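Long-range contact in Pgp2 (Campylobacter jejuni subsp. jejuni, PDB 6XJ6), which probably trims peptidoglycan as an LD-carboxypeptidase of the YkuD family and helps set the helical shape of the cell: residues K51-M63 and D129-N143. Numbering follows the deposited sequence.
Sequences KDFEQKEIITGLM and DEFKTRGCIALFNNN
The carboxamide of Gln55 lies against the ring of Phe140, their planes only 13° apart, with NE2 3.3 Å from Phe140 CD2. An extended side chain, CG anti to the backbone N (chi1 -164°), carries it across from strand 48-56. Its OE1 takes two hydrogen bonds: Phe140 N arrives in the carbonyl plane on a lone pair at 2.9 Å, while Asn143 ND2, also at 2.9 Å, sits above that plane. NE2 donates to Lys56 O and to a water that in turn donates to Ala138 O, so both ends of the amide are engaged. Beside it, Leu139 sends CD1 to the Phe53 ring and CD2 to Ile58 CG2, 3.8 Å away; the side chains of Leu139 and Ile58 lie side by side and point the same way.

Farther along, Ile59 and Ala138 form a single antiparallel hydrogen-bonded pair, with a nearly straight bond from Ala138 N to Ile59 O (2.9 Å) and a weak return bond from Ile59 N to Ala138 O. Gly61 CA then passes 4.0 Å from Gly135 CA, an approach allowed by the lack of a side chain on Gly61, at the type I' turn from Thr133 to Cys136, where Thr133 OG1 donates to Cys136 O. At the far end Leu62 lays CD2 over one face of Phe131 in a CH-pi contact, 3.9 Å from the ring centroid, and also packs on Glu130 CG; two waters link Glu130 OE1 to Gly61 O and Met63 N.

The contact thus ties the edge strand of the five-stranded sheet to the segment bearing Cys136, the predicted nucleophile, whose side chain adjoins His119. Gripped at OE1 and NE2 alike, the Gln55 amide has its orientation set and joins that strand to the backbone just past Cys136.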
loop_
_atom_site.group_PDB
_atom_site.type_symbol
_atom_site.label_atom_id
_atom_site.label_comp_id
_atom_site.label_asym_id
_atom_site.label_seq_id
_atom_site.Cartn_x
_atom_site.Cartn_y
_atom_site.Cartn_z
ATOM N N LYS A 51 -18.768 7.281 0.269
ATOM C CA LYS A 51 -18.569 6.873 1.655
ATOM C C LYS A 51 -19.649 5.869 2.038
ATOM O O LYS A 51 -20.843 6.199 2.037
ATOM C CB LYS A 51 -18.604 8.080 2.593
ATOM C CG LYS A 51 -18.200 7.740 4.023
ATOM C CD LYS A 51 -17.937 8.983 4.863
ATOM C CE LYS A 51 -19.211 9.725 5.196
ATOM N NZ LYS A 51 -18.934 10.944 6.002
ATOM N N ASP A 52 -19.227 4.643 2.363
ATOM C CA ASP A 52 -20.139 3.554 2.677
ATOM C C ASP A 52 -20.220 3.235 4.159
ATOM O O ASP A 52 -21.149 2.536 4.570
ATOM C CB ASP A 52 -19.710 2.276 1.942
ATOM C CG ASP A 52 -19.966 2.343 0.462
ATOM O OD1 ASP A 52 -20.798 3.171 0.045
ATOM O OD2 ASP A 52 -19.337 1.560 -0.280
ATOM N N PHE A 53 -19.279 3.722 4.961
ATOM C CA PHE A 53 -19.258 3.428 6.384
ATOM C C PHE A 53 -18.456 4.510 7.089
ATOM O O PHE A 53 -17.487 5.049 6.541
ATOM C CB PHE A 53 -18.638 2.054 6.673
ATOM C CG PHE A 53 -18.516 1.741 8.141
ATOM C CD1 PHE A 53 -19.528 1.072 8.804
ATOM C CD2 PHE A 53 -17.390 2.110 8.857
ATOM C CE1 PHE A 53 -19.435 0.796 10.151
ATOM C CE2 PHE A 53 -17.290 1.832 10.211
ATOM C CZ PHE A 53 -18.303 1.171 10.855
ATOM N N GLU A 54 -18.869 4.816 8.313
ATOM C CA GLU A 54 -18.126 5.750 9.138
ATOM C C GLU A 54 -18.392 5.446 10.603
ATOM O O GLU A 54 -19.536 5.196 10.995
ATOM C CB GLU A 54 -18.546 7.189 8.825
ATOM C CG GLU A 54 -17.945 8.234 9.740
ATOM C CD GLU A 54 -18.432 9.614 9.382
ATOM O OE1 GLU A 54 -17.865 10.212 8.447
ATOM O OE2 GLU A 54 -19.416 10.077 10.002
ATOM N N GLN A 55 -17.331 5.471 11.407
ATOM C CA GLN A 55 -17.496 5.541 12.854
ATOM C C GLN A 55 -16.511 6.551 13.415
ATOM O O GLN A 55 -15.327 6.535 13.065
ATOM C CB GLN A 55 -17.300 4.193 13.558
ATOM C CG GLN A 55 -17.846 4.235 14.982
ATOM C CD GLN A 55 -17.257 3.186 15.898
ATOM O OE1 GLN A 55 -17.550 1.997 15.774
ATOM N NE2 GLN A 55 -16.432 3.627 16.840
ATOM N N LYS A 56 -17.009 7.419 14.287
ATOM C CA LYS A 56 -16.172 8.350 15.025
ATOM C C LYS A 56 -15.889 7.784 16.414
ATOM O O LYS A 56 -16.511 6.817 16.862
ATOM C CB LYS A 56 -16.845 9.729 15.084
ATOM C CG LYS A 56 -17.181 10.280 13.681
ATOM C CD LYS A 56 -17.774 11.687 13.696
ATOM C CE LYS A 56 -18.056 12.163 12.274
ATOM N NZ LYS A 56 -18.781 13.466 12.218
ATOM N N GLU A 57 -14.907 8.385 17.086
ATOM C CA GLU A 57 -14.520 7.978 18.440
ATOM C C GLU A 57 -14.092 6.507 18.498
ATOM O O GLU A 57 -14.404 5.782 19.446
ATOM C CB GLU A 57 -15.617 8.308 19.460
ATOM C CG GLU A 57 -15.953 9.802 19.499
ATOM C CD GLU A 57 -17.054 10.156 20.488
ATOM O OE1 GLU A 57 -17.420 9.299 21.319
ATOM O OE2 GLU A 57 -17.556 11.299 20.429
ATOM N N ILE A 58 -13.365 6.063 17.476
ATOM C CA ILE A 58 -12.804 4.715 17.461
ATOM C C ILE A 58 -11.676 4.628 18.481
ATOM O O ILE A 58 -11.190 5.651 18.977
ATOM C CB ILE A 58 -12.280 4.330 16.062
ATOM C CG1 ILE A 58 -10.969 5.075 15.765
ATOM C CG2 ILE A 58 -13.341 4.596 15.005
ATOM C CD1 ILE A 58 -10.401 4.842 14.378
ATOM N N ILE A 59 -11.231 3.409 18.771
ATOM C CA ILE A 59 -10.034 3.171 19.570
ATOM C C ILE A 59 -8.972 2.559 18.666
ATOM O O ILE A 59 -9.169 1.471 18.104
ATOM C CB ILE A 59 -10.319 2.264 20.778
ATOM C CG1 ILE A 59 -11.378 2.891 21.690
ATOM C CG2 ILE A 59 -9.038 1.998 21.566
ATOM C CD1 ILE A 59 -10.993 4.246 22.264
ATOM N N THR A 60 -7.851 3.256 18.524
ATOM C CA THR A 60 -6.651 2.708 17.910
ATOM C C THR A 60 -5.610 2.420 18.984
ATOM O O THR A 60 -5.793 2.709 20.173
ATOM C CB THR A 60 -6.061 3.676 16.879
ATOM O OG1 THR A 60 -5.473 4.803 17.543
ATOM C CG2 THR A 60 -7.132 4.175 15.932
ATOM N N GLY A 61 -4.499 1.848 18.540
ATOM C CA GLY A 61 -3.328 1.733 19.369
ATOM C C GLY A 61 -2.630 3.072 19.501
ATOM O O GLY A 61 -3.138 4.129 19.119
ATOM N N LEU A 62 -1.415 3.010 20.033
ATOM C CA LEU A 62 -0.693 4.210 20.411
ATOM C C LEU A 62 -0.235 5.001 19.191
ATOM O O LEU A 62 -0.073 4.474 18.078
ATOM C CB LEU A 62 0.533 3.850 21.248
ATOM C CG LEU A 62 0.271 3.126 22.573
ATOM C CD1 LEU A 62 1.571 2.955 23.335
ATOM C CD2 LEU A 62 -0.745 3.872 23.418
ATOM N N MET A 63 -0.028 6.294 19.427
ATOM C CA MET A 63 0.509 7.186 18.418
ATOM C C MET A 63 1.977 6.868 18.155
ATOM O O MET A 63 2.668 6.227 18.957
ATOM C CB MET A 63 0.367 8.639 18.870
ATOM C CG MET A 63 -1.072 9.041 19.202
ATOM S SD MET A 63 -2.247 8.795 17.845
ATOM C CE MET A 63 -1.812 10.152 16.757
ATOM N N ASP A 129 -8.855 0.782 25.577
ATOM C CA ASP A 129 -8.157 2.057 25.473
ATOM C C ASP A 129 -6.976 1.856 24.534
ATOM O O ASP A 129 -6.740 0.753 24.038
ATOM C CB ASP A 129 -7.736 2.583 26.850
ATOM C CG ASP A 129 -6.739 1.672 27.556
ATOM O OD1 ASP A 129 -5.930 1.002 26.883
ATOM O OD2 ASP A 129 -6.771 1.623 28.806
ATOM N N GLU A 130 -6.236 2.940 24.286
ATOM C CA GLU A 130 -5.170 2.896 23.294
ATOM C C GLU A 130 -4.063 1.917 23.662
ATOM O O GLU A 130 -3.282 1.532 22.783
ATOM C CB GLU A 130 -4.586 4.295 23.076
ATOM C CG GLU A 130 -4.054 4.944 24.345
ATOM C CD GLU A 130 -3.416 6.298 24.096
ATOM O OE1 GLU A 130 -3.069 6.597 22.935
ATOM O OE2 GLU A 130 -3.262 7.065 25.072
ATOM N N PHE A 131 -3.982 1.491 24.922
ATOM C CA PHE A 131 -2.956 0.540 25.333
ATOM C C PHE A 131 -3.382 -0.914 25.172
ATOM O O PHE A 131 -2.515 -1.788 25.059
ATOM C CB PHE A 131 -2.562 0.789 26.797
ATOM C CG PHE A 131 -1.976 2.151 27.039
ATOM C CD1 PHE A 131 -0.629 2.383 26.831
ATOM C CD2 PHE A 131 -2.775 3.200 27.459
ATOM C CE1 PHE A 131 -0.087 3.634 27.039
ATOM C CE2 PHE A 131 -2.239 4.455 27.666
ATOM C CZ PHE A 131 -0.893 4.672 27.456
ATOM N N LYS A 132 -4.685 -1.194 25.129
ATOM C CA LYS A 132 -5.174 -2.568 25.200
ATOM C C LYS A 132 -5.349 -3.236 23.839
ATOM O O LYS A 132 -5.383 -4.472 23.771
ATOM C CB LYS A 132 -6.500 -2.601 25.969
ATOM C CG LYS A 132 -6.300 -2.478 27.469
ATOM C CD LYS A 132 -7.522 -1.941 28.186
ATOM C CE LYS A 132 -7.268 -1.843 29.690
ATOM N NZ LYS A 132 -5.976 -1.160 30.015
ATOM N N THR A 133 -5.441 -2.472 22.760
ATOM C CA THR A 133 -5.671 -3.082 21.457
ATOM C C THR A 133 -4.408 -3.673 20.851
ATOM O O THR A 133 -4.504 -4.358 19.829
ATOM C CB THR A 133 -6.262 -2.071 20.462
ATOM O OG1 THR A 133 -5.272 -1.095 20.113
ATOM C CG2 THR A 133 -7.490 -1.380 21.037
ATOM N N ARG A 134 -3.241 -3.437 21.451
ATOM C CA ARG A 134 -1.965 -3.887 20.891
ATOM C C ARG A 134 -1.822 -3.468 19.427
ATOM O O ARG A 134 -1.288 -4.199 18.592
ATOM C CB ARG A 134 -1.766 -5.391 21.085
ATOM C CG ARG A 134 -1.760 -5.817 22.545
ATOM C CD ARG A 134 -1.206 -7.221 22.711
ATOM N NE ARG A 134 -1.891 -8.173 21.842
ATOM C CZ ARG A 134 -1.425 -9.379 21.527
ATOM N NH1 ARG A 134 -0.259 -9.802 22.004
ATOM N NH2 ARG A 134 -2.131 -10.169 20.729
ATOM N N GLY A 135 -2.306 -2.269 19.115
ATOM C CA GLY A 135 -2.196 -1.713 17.784
ATOM C C GLY A 135 -3.383 -1.974 16.884
ATOM O O GLY A 135 -3.451 -1.408 15.784
ATOM N N CYS A 136 -4.317 -2.809 17.309
ATOM C CA CYS A 136 -5.516 -3.053 16.531
ATOM C C CYS A 136 -6.443 -1.840 16.577
ATOM O O CYS A 136 -6.298 -0.934 17.403
ATOM C CB CYS A 136 -6.243 -4.278 17.077
ATOM S SG CYS A 136 -5.385 -5.822 16.770
ATOM N N ILE A 137 -7.407 -1.836 15.662
ATOM C CA ILE A 137 -8.429 -0.801 15.569
ATOM C C ILE A 137 -9.745 -1.442 15.976
ATOM O O ILE A 137 -10.153 -2.450 15.390
ATOM C CB ILE A 137 -8.515 -0.233 14.146
ATOM C CG1 ILE A 137 -7.179 0.405 13.772
ATOM C CG2 ILE A 137 -9.660 0.777 14.041
ATOM C CD1 ILE A 137 -7.016 0.643 12.286
ATOM N N ALA A 138 -10.401 -0.870 16.985
ATOM C CA ALA A 138 -11.637 -1.417 17.526
ATOM C C ALA A 138 -12.819 -0.544 17.124
ATOM O O ALA A 138 -12.798 0.676 17.322
ATOM C CB ALA A 138 -11.562 -1.515 19.050
ATOM N N LEU A 139 -13.842 -1.184 16.570
ATOM C CA LEU A 139 -15.117 -0.562 16.261
ATOM C C LEU A 139 -16.189 -1.134 17.176
ATOM O O LEU A 139 -16.104 -2.287 17.600
ATOM C CB LEU A 139 -15.508 -0.871 14.816
ATOM C CG LEU A 139 -14.542 -0.360 13.756
ATOM C CD1 LEU A 139 -14.988 -0.814 12.374
ATOM C CD2 LEU A 139 -14.459 1.156 13.811
ATOM N N PHE A 140 -17.205 -0.325 17.475
ATOM C CA PHE A 140 -18.275 -0.800 18.340
ATOM C C PHE A 140 -18.944 -2.024 17.722
ATOM O O PHE A 140 -19.147 -2.097 16.506
ATOM C CB PHE A 140 -19.292 0.319 18.579
ATOM C CG PHE A 140 -18.752 1.451 19.406
ATOM C CD1 PHE A 140 -18.180 1.203 20.643
ATOM C CD2 PHE A 140 -18.812 2.755 18.953
ATOM C CE1 PHE A 140 -17.680 2.233 21.412
ATOM C CE2 PHE A 140 -18.310 3.791 19.721
ATOM C CZ PHE A 140 -17.746 3.530 20.949
ATOM N N ASN A 141 -19.275 -3.000 18.571
ATOM C CA ASN A 141 -19.824 -4.253 18.064
ATOM C C ASN A 141 -21.094 -4.023 17.254
ATOM O O ASN A 141 -21.329 -4.721 16.262
ATOM C CB ASN A 141 -20.082 -5.221 19.218
ATOM C CG ASN A 141 -18.798 -5.717 19.832
ATOM O OD1 ASN A 141 -17.740 -5.640 19.208
ATOM N ND2 ASN A 141 -18.877 -6.214 21.062
ATOM N N ASN A 142 -21.902 -3.034 17.646
ATOM C CA ASN A 142 -23.153 -2.733 16.962
ATOM C C ASN A 142 -22.947 -2.071 15.606
ATOM O O ASN A 142 -23.934 -1.848 14.894
ATOM C CB ASN A 142 -24.023 -1.830 17.839
ATOM C CG ASN A 142 -23.338 -0.522 18.194
ATOM O OD1 ASN A 142 -22.326 -0.152 17.599
ATOM N ND2 ASN A 142 -23.890 0.187 19.171
ATOM N N ASN A 143 -21.707 -1.726 15.251
ATOM C CA ASN A 143 -21.377 -1.216 13.931
ATOM C C ASN A 143 -20.644 -2.234 13.075
ATOM O O ASN A 143 -20.432 -1.982 11.884
ATOM C CB ASN A 143 -20.510 0.045 14.051
ATOM C CG ASN A 143 -21.231 1.180 14.757
ATOM O OD1 ASN A 143 -22.460 1.293 14.690
ATOM N ND2 ASN A 143 -20.472 2.027 15.442
HETATM O O HOH W 1 -14.703 2.132 18.560
HETATM O O HOH W 2 -3.544 6.736 20.265
HETATM O O HOH W 3 -0.434 7.430 22.127
#